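Local coordinates for surface layer protein (Geobacillus stearothermophilus, PDB 4UJ7), which probably self-assembles into the regular surface layer that coats the bacterial cell, this piece being domains 5 and 6, of which one carries bound calcium ions, at residues A[115-120]-A[136-141]; A[155-160]-A[182-187]; A[16-21]-A[96-101]; A[51-56]-A[89-94]; A[25-30]-A[102-107]. All coordinates share one frame; numbering follows the deposited sequence. Where two conformers were deposited one is given.

Contact 1 (A[115-120]-A[136-141]); sequences IKVLDD and VQLKVY. With CA (calcium ion), chain C.
L118 and D119 face Q137 where strand 110-117 runs out beside strand 135-144. Two straight backbone bonds, K116 N to K139 O (2.8 Å) and L118 N to Q137 O (2.9 Å), fix the antiparallel register, with K139 N returning a bond to K116 O. Packing is tight on the face of I115, V117, L138 and V140: V117 CG2 lies alongside L138 CD2 at 3.8 Å, and V201 and V211 of the facing sheet close over this apolar layer. The other face is mixed. There L118 CD1 grazes the stem of K139, whose amine turns off to D152 and D181, and K116 CB lies at the edge of the Y141 ring, 3.7 Å from Y141 CE2, before the lysine bends away at chi2 (94°). The loose, solvent side is the metal end, where D120 is exposed and two waters bind the calcium ion. D119 divides its carboxylate there. D119 OD1 receives Q137 N at 3.0 Å from above the carboxylate plane, while D119 OD2 binds the calcium at 2.4 Å, so one side chain ties the metal to the neighbouring strand. With D120 OD1, K122, N133 and D135, it makes a calcium site built from loops and strand ends.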
# COMPACT_ATOMS: atom_id res chain seq x y z
N ILE A 115 -6.35 5.22 -6.02
CA ILE A 115 -5.35 5.95 -5.27
C ILE A 115 -5.07 5.14 -4.01
O ILE A 115 -5.94 4.96 -3.15
CB ILE A 115 -5.83 7.38 -4.95
CG1 ILE A 115 -6.19 8.12 -6.25
CG2 ILE A 115 -4.78 8.11 -4.12
CD1 ILE A 115 -7.01 9.39 -6.07
N LYS A 116 -3.85 4.61 -3.94
CA LYS A 116 -3.49 3.67 -2.91
C LYS A 116 -2.55 4.28 -1.85
O LYS A 116 -1.50 4.81 -2.19
CB LYS A 116 -2.78 2.49 -3.56
CG LYS A 116 -2.35 1.43 -2.59
CD LYS A 116 -3.41 0.37 -2.49
CE LYS A 116 -3.01 -0.63 -1.42
NZ LYS A 116 -3.42 -0.11 -0.09
N VAL A 117 -2.94 4.16 -0.58
CA VAL A 117 -2.08 4.57 0.55
C VAL A 117 -1.29 3.35 1.01
O VAL A 117 -1.89 2.37 1.48
CB VAL A 117 -2.92 5.13 1.71
CG1 VAL A 117 -2.05 5.49 2.92
CG2 VAL A 117 -3.76 6.31 1.25
N LEU A 118 0.03 3.41 0.88
CA LEU A 118 0.88 2.25 1.18
C LEU A 118 1.20 2.08 2.66
O LEU A 118 1.37 0.96 3.15
CB LEU A 118 2.17 2.31 0.36
CG LEU A 118 2.05 2.23 -1.16
CD1 LEU A 118 3.41 2.51 -1.79
CD2 LEU A 118 1.49 0.90 -1.63
N ASP A 119 1.28 3.20 3.37
CA ASP A 119 1.60 3.20 4.80
C ASP A 119 0.32 3.37 5.62
O ASP A 119 -0.75 2.90 5.22
CB ASP A 119 2.64 4.29 5.11
CG ASP A 119 2.10 5.68 4.86
OD1 ASP A 119 1.48 5.90 3.78
OD2 ASP A 119 2.27 6.51 5.76
N ASP A 120 0.42 4.05 6.77
CA ASP A 120 -0.75 4.32 7.62
C ASP A 120 -1.57 5.56 7.22
O ASP A 120 -2.61 5.82 7.79
CB ASP A 120 -0.36 4.40 9.10
CG ASP A 120 0.50 5.62 9.44
OD1 ASP A 120 0.94 6.34 8.52
OD2 ASP A 120 0.71 5.84 10.65
N VAL A 136 3.80 9.93 4.22
CA VAL A 136 2.79 9.08 3.60
C VAL A 136 3.35 8.70 2.25
O VAL A 136 4.05 9.49 1.61
CB VAL A 136 1.43 9.80 3.46
CG1 VAL A 136 0.44 9.00 2.63
CG2 VAL A 136 0.87 10.11 4.84
N GLN A 137 3.05 7.48 1.82
CA GLN A 137 3.48 6.99 0.53
C GLN A 137 2.28 6.59 -0.30
O GLN A 137 1.43 5.83 0.17
CB GLN A 137 4.37 5.77 0.71
CG GLN A 137 5.78 6.10 1.15
CD GLN A 137 6.65 4.88 1.07
OE1 GLN A 137 6.35 3.85 1.69
NE2 GLN A 137 7.69 4.96 0.27
N LEU A 138 2.22 7.11 -1.52
CA LEU A 138 1.07 6.89 -2.42
C LEU A 138 1.47 6.29 -3.75
O LEU A 138 2.54 6.60 -4.29
CB LEU A 138 0.37 8.23 -2.72
CG LEU A 138 -0.12 9.03 -1.50
CD1 LEU A 138 -0.62 10.39 -1.96
CD2 LEU A 138 -1.19 8.29 -0.70
N LYS A 139 0.62 5.41 -4.27
CA LYS A 139 0.69 5.01 -5.67
C LYS A 139 -0.67 5.24 -6.31
O LYS A 139 -1.70 5.30 -5.63
CB LYS A 139 1.13 3.55 -5.82
CG LYS A 139 2.64 3.36 -5.77
CD LYS A 139 2.98 1.87 -5.91
CE LYS A 139 4.47 1.66 -6.03
NZ LYS A 139 4.96 2.20 -7.32
N VAL A 140 -0.67 5.40 -7.63
CA VAL A 140 -1.92 5.49 -8.38
C VAL A 140 -1.92 4.38 -9.44
O VAL A 140 -1.00 4.32 -10.25
CB VAL A 140 -2.13 6.88 -9.02
CG1 VAL A 140 -3.49 6.94 -9.71
CG2 VAL A 140 -2.06 7.98 -7.96
N TYR A 141 -2.93 3.51 -9.39
CA TYR A 141 -3.08 2.41 -10.35
C TYR A 141 -4.18 2.65 -11.37
O TYR A 141 -5.23 3.22 -11.05
CB TYR A 141 -3.39 1.10 -9.63
CG TYR A 141 -2.33 0.66 -8.66
CD1 TYR A 141 -1.13 0.13 -9.12
CD2 TYR A 141 -2.52 0.78 -7.29
CE1 TYR A 141 -0.14 -0.28 -8.23
CE2 TYR A 141 -1.55 0.39 -6.40
CZ TYR A 141 -0.37 -0.14 -6.87
OH TYR A 141 0.59 -0.55 -5.98
CA CA C . 3.11 7.27 7.84
O HOH W 1 5.65 7.10 7.46
O HOH W 2 3.54 4.89 8.30

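Contact 2 (A[155-160]-A[182-187]); sequences NDVTIT and TVYVIT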
# COMPACT_ATOMS: atom_id res chain seq x y z
N ASN A 155 3.94 7.81 -11.82
CA ASN A 155 4.84 8.76 -12.44
C ASN A 155 4.15 9.73 -13.40
O ASN A 155 4.68 10.80 -13.71
CB ASN A 155 5.98 8.03 -13.15
CG ASN A 155 7.15 8.95 -13.46
OD1 ASN A 155 7.51 9.82 -12.66
ND2 ASN A 155 7.74 8.77 -14.62
N ASP A 156 2.96 9.36 -13.86
CA ASP A 156 2.23 10.14 -14.88
C ASP A 156 1.34 11.22 -14.28
O ASP A 156 0.96 12.18 -14.97
CB ASP A 156 1.36 9.21 -15.73
CG ASP A 156 2.15 8.13 -16.44
OD1 ASP A 156 3.29 8.39 -16.88
OD2 ASP A 156 1.62 7.01 -16.56
N VAL A 157 1.01 11.06 -13.01
CA VAL A 157 0.05 11.94 -12.35
C VAL A 157 0.78 13.10 -11.68
O VAL A 157 2.00 13.07 -11.50
CB VAL A 157 -0.83 11.19 -11.31
CG1 VAL A 157 -1.58 10.02 -11.93
CG2 VAL A 157 -0.02 10.71 -10.11
N THR A 158 0.02 14.14 -11.32
CA THR A 158 0.51 15.20 -10.46
C THR A 158 -0.38 15.23 -9.21
O THR A 158 -1.61 15.12 -9.32
CB THR A 158 0.51 16.55 -11.21
OG1 THR A 158 1.24 16.40 -12.42
CG2 THR A 158 1.14 17.65 -10.37
N ILE A 159 0.24 15.32 -8.03
CA ILE A 159 -0.50 15.36 -6.76
C ILE A 159 -0.17 16.66 -6.03
O ILE A 159 1.00 16.98 -5.81
CB ILE A 159 -0.19 14.13 -5.87
CG1 ILE A 159 -0.59 12.85 -6.63
CG2 ILE A 159 -0.96 14.19 -4.55
CD1 ILE A 159 -0.40 11.56 -5.85
N THR A 160 -1.21 17.41 -5.67
CA THR A 160 -1.05 18.72 -5.05
C THR A 160 -1.99 18.90 -3.86
O THR A 160 -3.03 18.25 -3.77
CB THR A 160 -1.37 19.86 -6.05
OG1 THR A 160 -2.70 19.70 -6.56
CG2 THR A 160 -0.36 19.87 -7.21
N THR A 182 7.93 4.37 -9.20
CA THR A 182 7.67 5.69 -8.62
C THR A 182 6.72 5.63 -7.42
O THR A 182 5.66 4.99 -7.50
CB THR A 182 7.10 6.64 -9.70
OG1 THR A 182 8.05 6.78 -10.76
CG2 THR A 182 6.77 8.02 -9.14
N VAL A 183 7.10 6.29 -6.32
CA VAL A 183 6.21 6.48 -5.17
C VAL A 183 6.03 7.99 -4.96
O VAL A 183 7.00 8.74 -5.08
CB VAL A 183 6.79 5.83 -3.89
CG1 VAL A 183 5.90 6.05 -2.69
CG2 VAL A 183 7.01 4.33 -4.12
N TYR A 184 4.81 8.44 -4.67
CA TYR A 184 4.62 9.85 -4.32
C TYR A 184 4.76 9.96 -2.79
O TYR A 184 4.00 9.32 -2.05
CB TYR A 184 3.24 10.32 -4.77
CG TYR A 184 3.25 11.54 -5.68
CD1 TYR A 184 3.67 12.78 -5.21
CD2 TYR A 184 2.83 11.43 -7.01
CE1 TYR A 184 3.68 13.90 -6.03
CE2 TYR A 184 2.83 12.55 -7.85
CZ TYR A 184 3.25 13.79 -7.35
OH TYR A 184 3.26 14.91 -8.16
N VAL A 185 5.74 10.73 -2.34
CA VAL A 185 6.09 10.80 -0.93
C VAL A 185 5.61 12.13 -0.37
O VAL A 185 5.97 13.20 -0.88
CB VAL A 185 7.60 10.61 -0.73
CG1 VAL A 185 7.96 10.69 0.75
CG2 VAL A 185 8.05 9.27 -1.31
N ILE A 186 4.80 12.04 0.68
CA ILE A 186 4.22 13.21 1.32
C ILE A 186 4.92 13.42 2.67
O ILE A 186 5.03 12.49 3.48
CB ILE A 186 2.69 13.00 1.56
CG1 ILE A 186 1.99 12.35 0.35
CG2 ILE A 186 2.05 14.33 1.95
CD1 ILE A 186 2.16 13.12 -0.95
N THR A 187 5.39 14.64 2.93
CA THR A 187 6.07 14.95 4.20
C THR A 187 5.54 16.26 4.77
O THR A 187 4.95 17.07 4.05
CB THR A 187 7.58 15.08 4.00
OG1 THR A 187 7.84 16.02 2.95
CG2 THR A 187 8.23 13.71 3.66
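I159 lies over one face of the Y184 ring, its CB 3.8 Å from the ring centroid and 12° off the normal, a CH-pi contact. The two side chains run antiparallel, which carries I159 CD1 back towards the root of the tyrosine, 3.4 Å from Y184 CD2. At its far end the ring reaches the backbone: Y184 OH accepts I159 N at 3.1 Å in a nearly straight bond. A chi1 of -124°, away from the usual staggered values, sets the ring flat against I159. V157 brings its carbonyl O to the ring edge, in plane, and V157 CG2 comes within 4.1 Å of Y184 CE2. Were Y184 a leucine, I159 would probably lose the flat surface beneath its CB and its backbone N-H would be left without this acceptor. At the start of both segments N155 CB packs on T182 OG1 at 3.4 Å, the T182 hydroxyl itself being hydrogen-bonded to T177. No backbone pairing joins the two segments. L199 also packs on I159, and the tyrosine spans from one sheet to the other, an aromatic side chain packed between the two layers of a beta sandwich.

Contact 3 (A[16-21]-A[96-101]); sequences ETIAVD and KEVKVP
Packing between the two sheets of an immunoglobulin-like beta sandwich is represented here by strand 15-20, at the edge of one sheet, lying over strand 96-105 of the other. The segments run at 27° to each other with their axes 6.9 Å apart at closest approach, and no direct hydrogen bond joins them. I18 carries much of the packing. Its CB meets V98 CG2 at 3.7 Å, and the same methyl comes within 3.4 Å of I18 O. With CG1 anti to the carbonyl carbon (chi1 -56°) and the chain extended beyond, I18 CD1 is carried over the backbone of the partner strand to rest 3.6 Å from K96 O. V37 and L39 of its own sheet and I91 of the facing one also pack on I18. A classic beta bulge, in which E16 and T17 both face K40, lies near the N-terminal end of this edge strand. There K96 CD passes 4.0 Å from E16 O, while K96 NZ stays 5.4 Å from E16 OE1. A water joins the two charges, donating to E16 OE1 and weakly accepting from K96 NZ. The contact is therefore apolar at I18 and V98, with probably only a mild, water-screened attraction at its exposed end.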
# COMPACT_ATOMS: atom_id res chain seq x y z
N GLU A 16 -3.44 -16.00 16.57
CA GLU A 16 -4.74 -16.59 16.25
C GLU A 16 -5.14 -16.45 14.77
O GLU A 16 -5.66 -17.39 14.17
CB GLU A 16 -5.81 -15.96 17.15
CG GLU A 16 -7.22 -16.54 16.98
CD GLU A 16 -7.48 -17.74 17.87
OE1 GLU A 16 -6.58 -18.12 18.65
OE2 GLU A 16 -8.60 -18.30 17.80
N THR A 17 -4.91 -15.26 14.19
CA THR A 17 -5.40 -14.92 12.85
C THR A 17 -4.25 -14.21 12.11
O THR A 17 -3.65 -13.28 12.67
CB THR A 17 -6.62 -13.95 12.96
OG1 THR A 17 -7.68 -14.59 13.70
CG2 THR A 17 -7.17 -13.55 11.58
N ILE A 18 -3.97 -14.65 10.88
CA ILE A 18 -3.16 -13.86 9.94
C ILE A 18 -4.15 -13.05 9.12
O ILE A 18 -4.61 -13.52 8.07
CB ILE A 18 -2.27 -14.73 9.02
CG1 ILE A 18 -1.39 -15.63 9.88
CG2 ILE A 18 -1.39 -13.87 8.09
CD1 ILE A 18 -0.60 -16.66 9.08
N ALA A 19 -4.48 -11.85 9.60
CA ALA A 19 -5.45 -11.01 8.91
C ALA A 19 -4.87 -10.44 7.60
O ALA A 19 -3.68 -10.16 7.52
CB ALA A 19 -5.94 -9.90 9.82
N VAL A 20 -5.73 -10.33 6.59
CA VAL A 20 -5.33 -9.81 5.30
C VAL A 20 -6.39 -8.85 4.77
O VAL A 20 -7.58 -9.04 5.03
CB VAL A 20 -5.00 -10.95 4.30
CG1 VAL A 20 -6.23 -11.80 3.95
CG2 VAL A 20 -4.31 -10.40 3.07
N ASP A 21 -5.95 -7.82 4.06
CA ASP A 21 -6.88 -6.82 3.52
C ASP A 21 -7.28 -7.05 2.05
O ASP A 21 -7.81 -6.14 1.38
CB ASP A 21 -6.38 -5.40 3.80
CG ASP A 21 -5.25 -4.97 2.90
OD1 ASP A 21 -4.69 -5.80 2.18
OD2 ASP A 21 -4.91 -3.77 2.92
N LYS A 96 -0.09 -21.46 11.80
CA LYS A 96 -1.19 -20.72 11.17
C LYS A 96 -0.85 -20.42 9.73
O LYS A 96 0.31 -20.16 9.40
CB LYS A 96 -1.49 -19.42 11.93
CG LYS A 96 -1.76 -19.59 13.42
CD LYS A 96 -3.06 -20.33 13.68
CE LYS A 96 -3.21 -20.66 15.16
NZ LYS A 96 -4.30 -21.67 15.36
N GLU A 97 -1.86 -20.47 8.86
CA GLU A 97 -1.66 -20.14 7.45
C GLU A 97 -2.90 -19.55 6.80
O GLU A 97 -4.03 -19.87 7.18
CB GLU A 97 -1.23 -21.37 6.63
CG GLU A 97 -2.29 -22.44 6.46
CD GLU A 97 -2.02 -23.34 5.26
OE1 GLU A 97 -0.84 -23.67 5.01
OE2 GLU A 97 -3.00 -23.72 4.57
N VAL A 98 -2.67 -18.67 5.83
CA VAL A 98 -3.72 -18.19 4.93
C VAL A 98 -3.28 -18.35 3.48
O VAL A 98 -2.15 -17.97 3.13
CB VAL A 98 -4.09 -16.72 5.22
CG1 VAL A 98 -5.19 -16.23 4.28
CG2 VAL A 98 -4.52 -16.58 6.66
N LYS A 99 -4.14 -18.94 2.64
CA LYS A 99 -3.90 -19.07 1.21
C LYS A 99 -4.73 -18.02 0.47
O LYS A 99 -5.97 -18.04 0.54
CB LYS A 99 -4.22 -20.49 0.72
CG LYS A 99 -3.20 -21.51 1.23
CD LYS A 99 -3.47 -22.91 0.69
CE LYS A 99 -2.38 -23.90 1.11
NZ LYS A 99 -1.17 -23.83 0.22
N VAL A 100 -4.05 -17.10 -0.22
CA VAL A 100 -4.70 -15.96 -0.89
C VAL A 100 -4.71 -16.24 -2.39
O VAL A 100 -3.64 -16.47 -2.98
CB VAL A 100 -3.91 -14.65 -0.63
CG1 VAL A 100 -4.56 -13.48 -1.37
CG2 VAL A 100 -3.81 -14.34 0.86
N PRO A 101 -5.90 -16.27 -3.02
CA PRO A 101 -6.00 -16.47 -4.45
C PRO A 101 -5.24 -15.41 -5.24
O PRO A 101 -5.15 -14.26 -4.82
CB PRO A 101 -7.52 -16.30 -4.71
CG PRO A 101 -8.17 -16.65 -3.42
CD PRO A 101 -7.22 -16.19 -2.36
O HOH W 3 -4.27 -20.07 18.24

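Contact 4 (A[51-56]-A[89-94]); sequences VNVTSD and ITIKSG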
# COMPACT_ATOMS: atom_id res chain seq x y z
N VAL A 51 6.86 -14.10 9.34
CA VAL A 51 6.03 -14.70 8.29
C VAL A 51 6.83 -15.17 7.08
O VAL A 51 7.84 -14.55 6.69
CB VAL A 51 4.89 -13.77 7.78
CG1 VAL A 51 3.90 -13.44 8.89
CG2 VAL A 51 5.43 -12.50 7.14
N ASN A 52 6.38 -16.27 6.49
CA ASN A 52 6.81 -16.73 5.19
C ASN A 52 5.73 -16.53 4.17
O ASN A 52 4.55 -16.71 4.47
CB ASN A 52 7.13 -18.21 5.23
CG ASN A 52 8.43 -18.47 5.88
OD1 ASN A 52 9.50 -18.24 5.25
ND2 ASN A 52 8.38 -18.89 7.13
N VAL A 53 6.14 -16.15 2.97
CA VAL A 53 5.24 -16.03 1.83
C VAL A 53 5.82 -16.85 0.69
O VAL A 53 7.02 -16.74 0.37
CB VAL A 53 4.97 -14.57 1.37
CG1 VAL A 53 4.25 -13.80 2.47
CG2 VAL A 53 6.26 -13.86 0.93
N THR A 54 4.96 -17.66 0.09
CA THR A 54 5.35 -18.52 -1.02
C THR A 54 4.24 -18.57 -2.06
O THR A 54 3.05 -18.62 -1.73
CB THR A 54 5.62 -19.98 -0.57
OG1 THR A 54 4.48 -20.50 0.13
CG2 THR A 54 6.86 -20.08 0.30
N SER A 55 4.65 -18.52 -3.32
CA SER A 55 3.74 -18.72 -4.44
C SER A 55 3.76 -20.19 -4.78
O SER A 55 4.84 -20.80 -4.85
CB SER A 55 4.18 -17.93 -5.65
OG SER A 55 3.41 -18.31 -6.77
N ASP A 56 2.60 -20.75 -5.04
CA ASP A 56 2.53 -22.16 -5.29
C ASP A 56 2.72 -22.48 -6.78
O ASP A 56 2.69 -23.65 -7.17
CB ASP A 56 1.28 -22.72 -4.61
CG ASP A 56 1.29 -22.45 -3.09
OD1 ASP A 56 2.15 -23.03 -2.39
OD2 ASP A 56 0.46 -21.65 -2.59
N ILE A 89 -0.99 -17.55 -3.09
CA ILE A 89 0.08 -17.15 -2.16
C ILE A 89 -0.23 -17.78 -0.80
O ILE A 89 -1.31 -17.54 -0.22
CB ILE A 89 0.22 -15.61 -1.94
CG1 ILE A 89 0.45 -14.81 -3.24
CG2 ILE A 89 1.33 -15.29 -0.94
CD1 ILE A 89 1.49 -15.39 -4.19
N THR A 90 0.70 -18.57 -0.28
CA THR A 90 0.56 -19.12 1.05
C THR A 90 1.36 -18.27 2.02
O THR A 90 2.57 -18.07 1.84
CB THR A 90 1.00 -20.61 1.11
OG1 THR A 90 0.18 -21.39 0.23
CG2 THR A 90 0.89 -21.15 2.54
N ILE A 91 0.70 -17.75 3.05
CA ILE A 91 1.35 -16.96 4.09
C ILE A 91 1.30 -17.81 5.35
O ILE A 91 0.22 -18.21 5.78
CB ILE A 91 0.59 -15.63 4.28
CG1 ILE A 91 0.57 -14.85 2.96
CG2 ILE A 91 1.21 -14.84 5.38
CD1 ILE A 91 -0.63 -13.95 2.83
N LYS A 92 2.47 -18.10 5.93
CA LYS A 92 2.55 -19.01 7.08
C LYS A 92 3.33 -18.39 8.23
O LYS A 92 4.38 -17.72 8.03
CB LYS A 92 3.22 -20.33 6.68
CG LYS A 92 2.92 -21.53 7.58
CD LYS A 92 3.28 -22.85 6.87
CE LYS A 92 2.27 -23.22 5.78
NZ LYS A 92 2.70 -24.21 4.73
N SER A 93 2.84 -18.61 9.44
CA SER A 93 3.55 -18.27 10.66
C SER A 93 3.25 -19.33 11.72
O SER A 93 2.10 -19.47 12.13
CB SER A 93 3.12 -16.90 11.16
OG SER A 93 3.95 -16.52 12.24
N GLY A 94 4.27 -20.08 12.15
CA GLY A 94 4.04 -21.18 13.07
C GLY A 94 3.04 -22.16 12.48
O GLY A 94 3.21 -22.59 11.35
O HOH W 4 4.69 -19.80 3.01
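Segments 52-55 and 89-93 pair antiparallel at 162° with axes 4.6 Å apart, N52 with K92 and T54 with T90 being the hydrogen-bonded pairs. Each pair exchanges two backbone bonds, the straightest from N52 N to K92 O (2.9 Å, 175°), and I91 CA adds a short CA-H...O contact to N52 O.

On the face that carries V53, S55, I89 and I91, V53 CG1 lies alongside I91 CG1 at 3.9 Å, the two side chains projecting together from their strands. I89 turns its chain so that I89 CD1 reaches S55 CB at 4.0 Å. This is the inner face of an edge strand and its neighbour in a mixed four-stranded sheet, one half of the immunoglobulin-like beta sandwich; V63, V65 and V77 of the opposite sheet pack against V53.

The other face is polar. In the conformers given for D56 and T54, T90 OG1 donates to D56 OD2 at 2.8 Å, meeting the syn lone pair, and a water connects T54 OG1 with T90 O, 3.0 Å from each. The D56 and T90 side chains cross at about a right angle. T88 shares D56 OD2, and K99 NZ donates to T90 OG1, so the threonine hydroxyl relays between a carboxylate and an amine. With T54 OG1 between backbone N and carbonyl carbon (chi1 55°), it packs 3.6 Å from T90 CB. With a valine at T90, D56 OD2 would probably lose one of its donors and K99 NZ the acceptor it uses here. At the far end V51 CG1 rests against S93 CB, and the S93 hydroxyl turns to the carbonyl of N50.

Contact 5 (A[25-30]-A[102-107]); sequences VSVAKG and VNVVAG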
# COMPACT_ATOMS: atom_id res chain seq x y z
N VAL A 25 -5.75 -11.47 -5.28
CA VAL A 25 -5.02 -10.53 -6.09
C VAL A 25 -5.42 -10.73 -7.54
O VAL A 25 -5.52 -11.85 -8.00
CB VAL A 25 -3.51 -10.74 -5.90
CG1 VAL A 25 -2.71 -9.93 -6.90
CG2 VAL A 25 -3.12 -10.37 -4.47
N SER A 26 -5.65 -9.61 -8.24
CA SER A 26 -6.03 -9.61 -9.65
C SER A 26 -5.10 -8.66 -10.38
O SER A 26 -5.20 -7.45 -10.22
CB SER A 26 -7.46 -9.10 -9.80
OG SER A 26 -8.34 -9.76 -8.91
N VAL A 27 -4.20 -9.20 -11.19
CA VAL A 27 -3.15 -8.39 -11.78
C VAL A 27 -2.86 -8.78 -13.24
O VAL A 27 -2.93 -9.96 -13.57
CB VAL A 27 -1.88 -8.44 -10.89
CG1 VAL A 27 -1.25 -9.83 -10.81
CG2 VAL A 27 -0.88 -7.39 -11.31
N ALA A 28 -2.56 -7.80 -14.09
CA ALA A 28 -2.10 -8.11 -15.45
C ALA A 28 -0.67 -8.66 -15.45
O ALA A 28 0.14 -8.31 -14.60
CB ALA A 28 -2.20 -6.89 -16.35
N LYS A 29 -0.38 -9.55 -16.39
CA LYS A 29 0.99 -9.95 -16.67
C LYS A 29 1.90 -8.72 -16.76
O LYS A 29 1.57 -7.76 -17.47
CB LYS A 29 1.05 -10.75 -17.98
CG LYS A 29 2.46 -11.11 -18.46
CD LYS A 29 2.45 -11.62 -19.90
CE LYS A 29 1.56 -12.84 -20.04
NZ LYS A 29 1.18 -13.14 -21.46
N GLY A 30 3.02 -8.75 -16.03
CA GLY A 30 3.98 -7.66 -16.00
C GLY A 30 3.70 -6.57 -14.98
O GLY A 30 4.50 -5.65 -14.82
N VAL A 102 -4.66 -15.84 -6.37
CA VAL A 102 -4.00 -14.94 -7.33
C VAL A 102 -4.44 -15.26 -8.75
O VAL A 102 -4.40 -16.42 -9.15
CB VAL A 102 -2.46 -15.06 -7.29
CG1 VAL A 102 -1.81 -14.10 -8.28
CG2 VAL A 102 -1.92 -14.80 -5.90
N ASN A 103 -4.85 -14.23 -9.48
CA ASN A 103 -5.19 -14.38 -10.89
C ASN A 103 -4.38 -13.38 -11.72
O ASN A 103 -4.41 -12.16 -11.47
CB ASN A 103 -6.70 -14.20 -11.11
CG ASN A 103 -7.17 -14.73 -12.45
OD1 ASN A 103 -6.65 -15.72 -12.97
ND2 ASN A 103 -8.17 -14.07 -13.02
N VAL A 104 -3.62 -13.91 -12.68
CA VAL A 104 -2.82 -13.10 -13.59
C VAL A 104 -3.49 -13.15 -14.94
O VAL A 104 -3.73 -14.22 -15.48
CB VAL A 104 -1.36 -13.59 -13.69
CG1 VAL A 104 -0.55 -12.66 -14.58
CG2 VAL A 104 -0.71 -13.68 -12.31
N VAL A 105 -3.83 -11.98 -15.47
CA VAL A 105 -4.62 -11.88 -16.70
C VAL A 105 -3.88 -11.09 -17.78
O VAL A 105 -2.83 -10.50 -17.53
CB VAL A 105 -6.00 -11.22 -16.42
CG1 VAL A 105 -6.78 -12.02 -15.39
CG2 VAL A 105 -5.83 -9.77 -15.97
N ALA A 106 -4.43 -11.11 -18.99
CA ALA A 106 -3.90 -10.28 -20.06
C ALA A 106 -4.09 -8.81 -19.72
O ALA A 106 -3.18 -8.00 -19.90
CB ALA A 106 -4.60 -10.62 -21.38
N GLY A 107 -5.28 -8.48 -19.22
CA GLY A 107 -5.62 -7.11 -18.85
C GLY A 107 -6.36 -6.37 -19.95
O GLY A 107 -5.89 -6.29 -21.09
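The chi1 values of V27 (65°) and V104 (-176°) turn V27 CG1 and V104 CG2 towards each other, so that the two valines stand shoulder to shoulder on one face at 4.2 Å. The other branch of V104, CG1, anti to the backbone N, reaches along the partner strand to K29 N at 3.6 Å. V25 and V102 repeat the pairing on the same face more loosely, V25 CB standing 4.4 Å from V102 CG2. Beneath these side chains the backbones form a parallel ladder of four hydrogen bonds, from N103 N to V25 O, V27 N to N103 O, V105 N to V27 O and K29 N to V105 O. V27 O is also approached by V104 CA at 3.1 Å in a CA-H...O contact. On the opposite face A28 CB meets A106 O at 3.8 Å. G107 follows close by, where a side chain would press on A28 CB. Strand 25-28 is an edge strand of its mixed sheet, beside strand 96-105, which has strand 85-93 on its other flank. V79 of the facing sheet covers V25 and V102, while S26 and A28 are hydrogen-bonded through their backbones to I149 of the second domain.

How the contacts relate
From the N terminus, strand 15-20 enters contact 3 and strand 25-28 then enters contact 5; strand 96-105 closes both loops, 3 first and then 5, so the two contacts cross along the chain. Contact 4 opens and closes within both of those spans. Contact 3 packs one sheet of the first sandwich on the other, whereas contacts 4 and 5 build up the mixed sheet from its two edges, with strands 85-93 and 96-105 between. After 102-107 the chain passes into the second domain, where contact 1 closes its loop before contact 2 opens. These two adjoin through strands 135-144 and 181-188, and contact 2 reaches across to the opposing sheet.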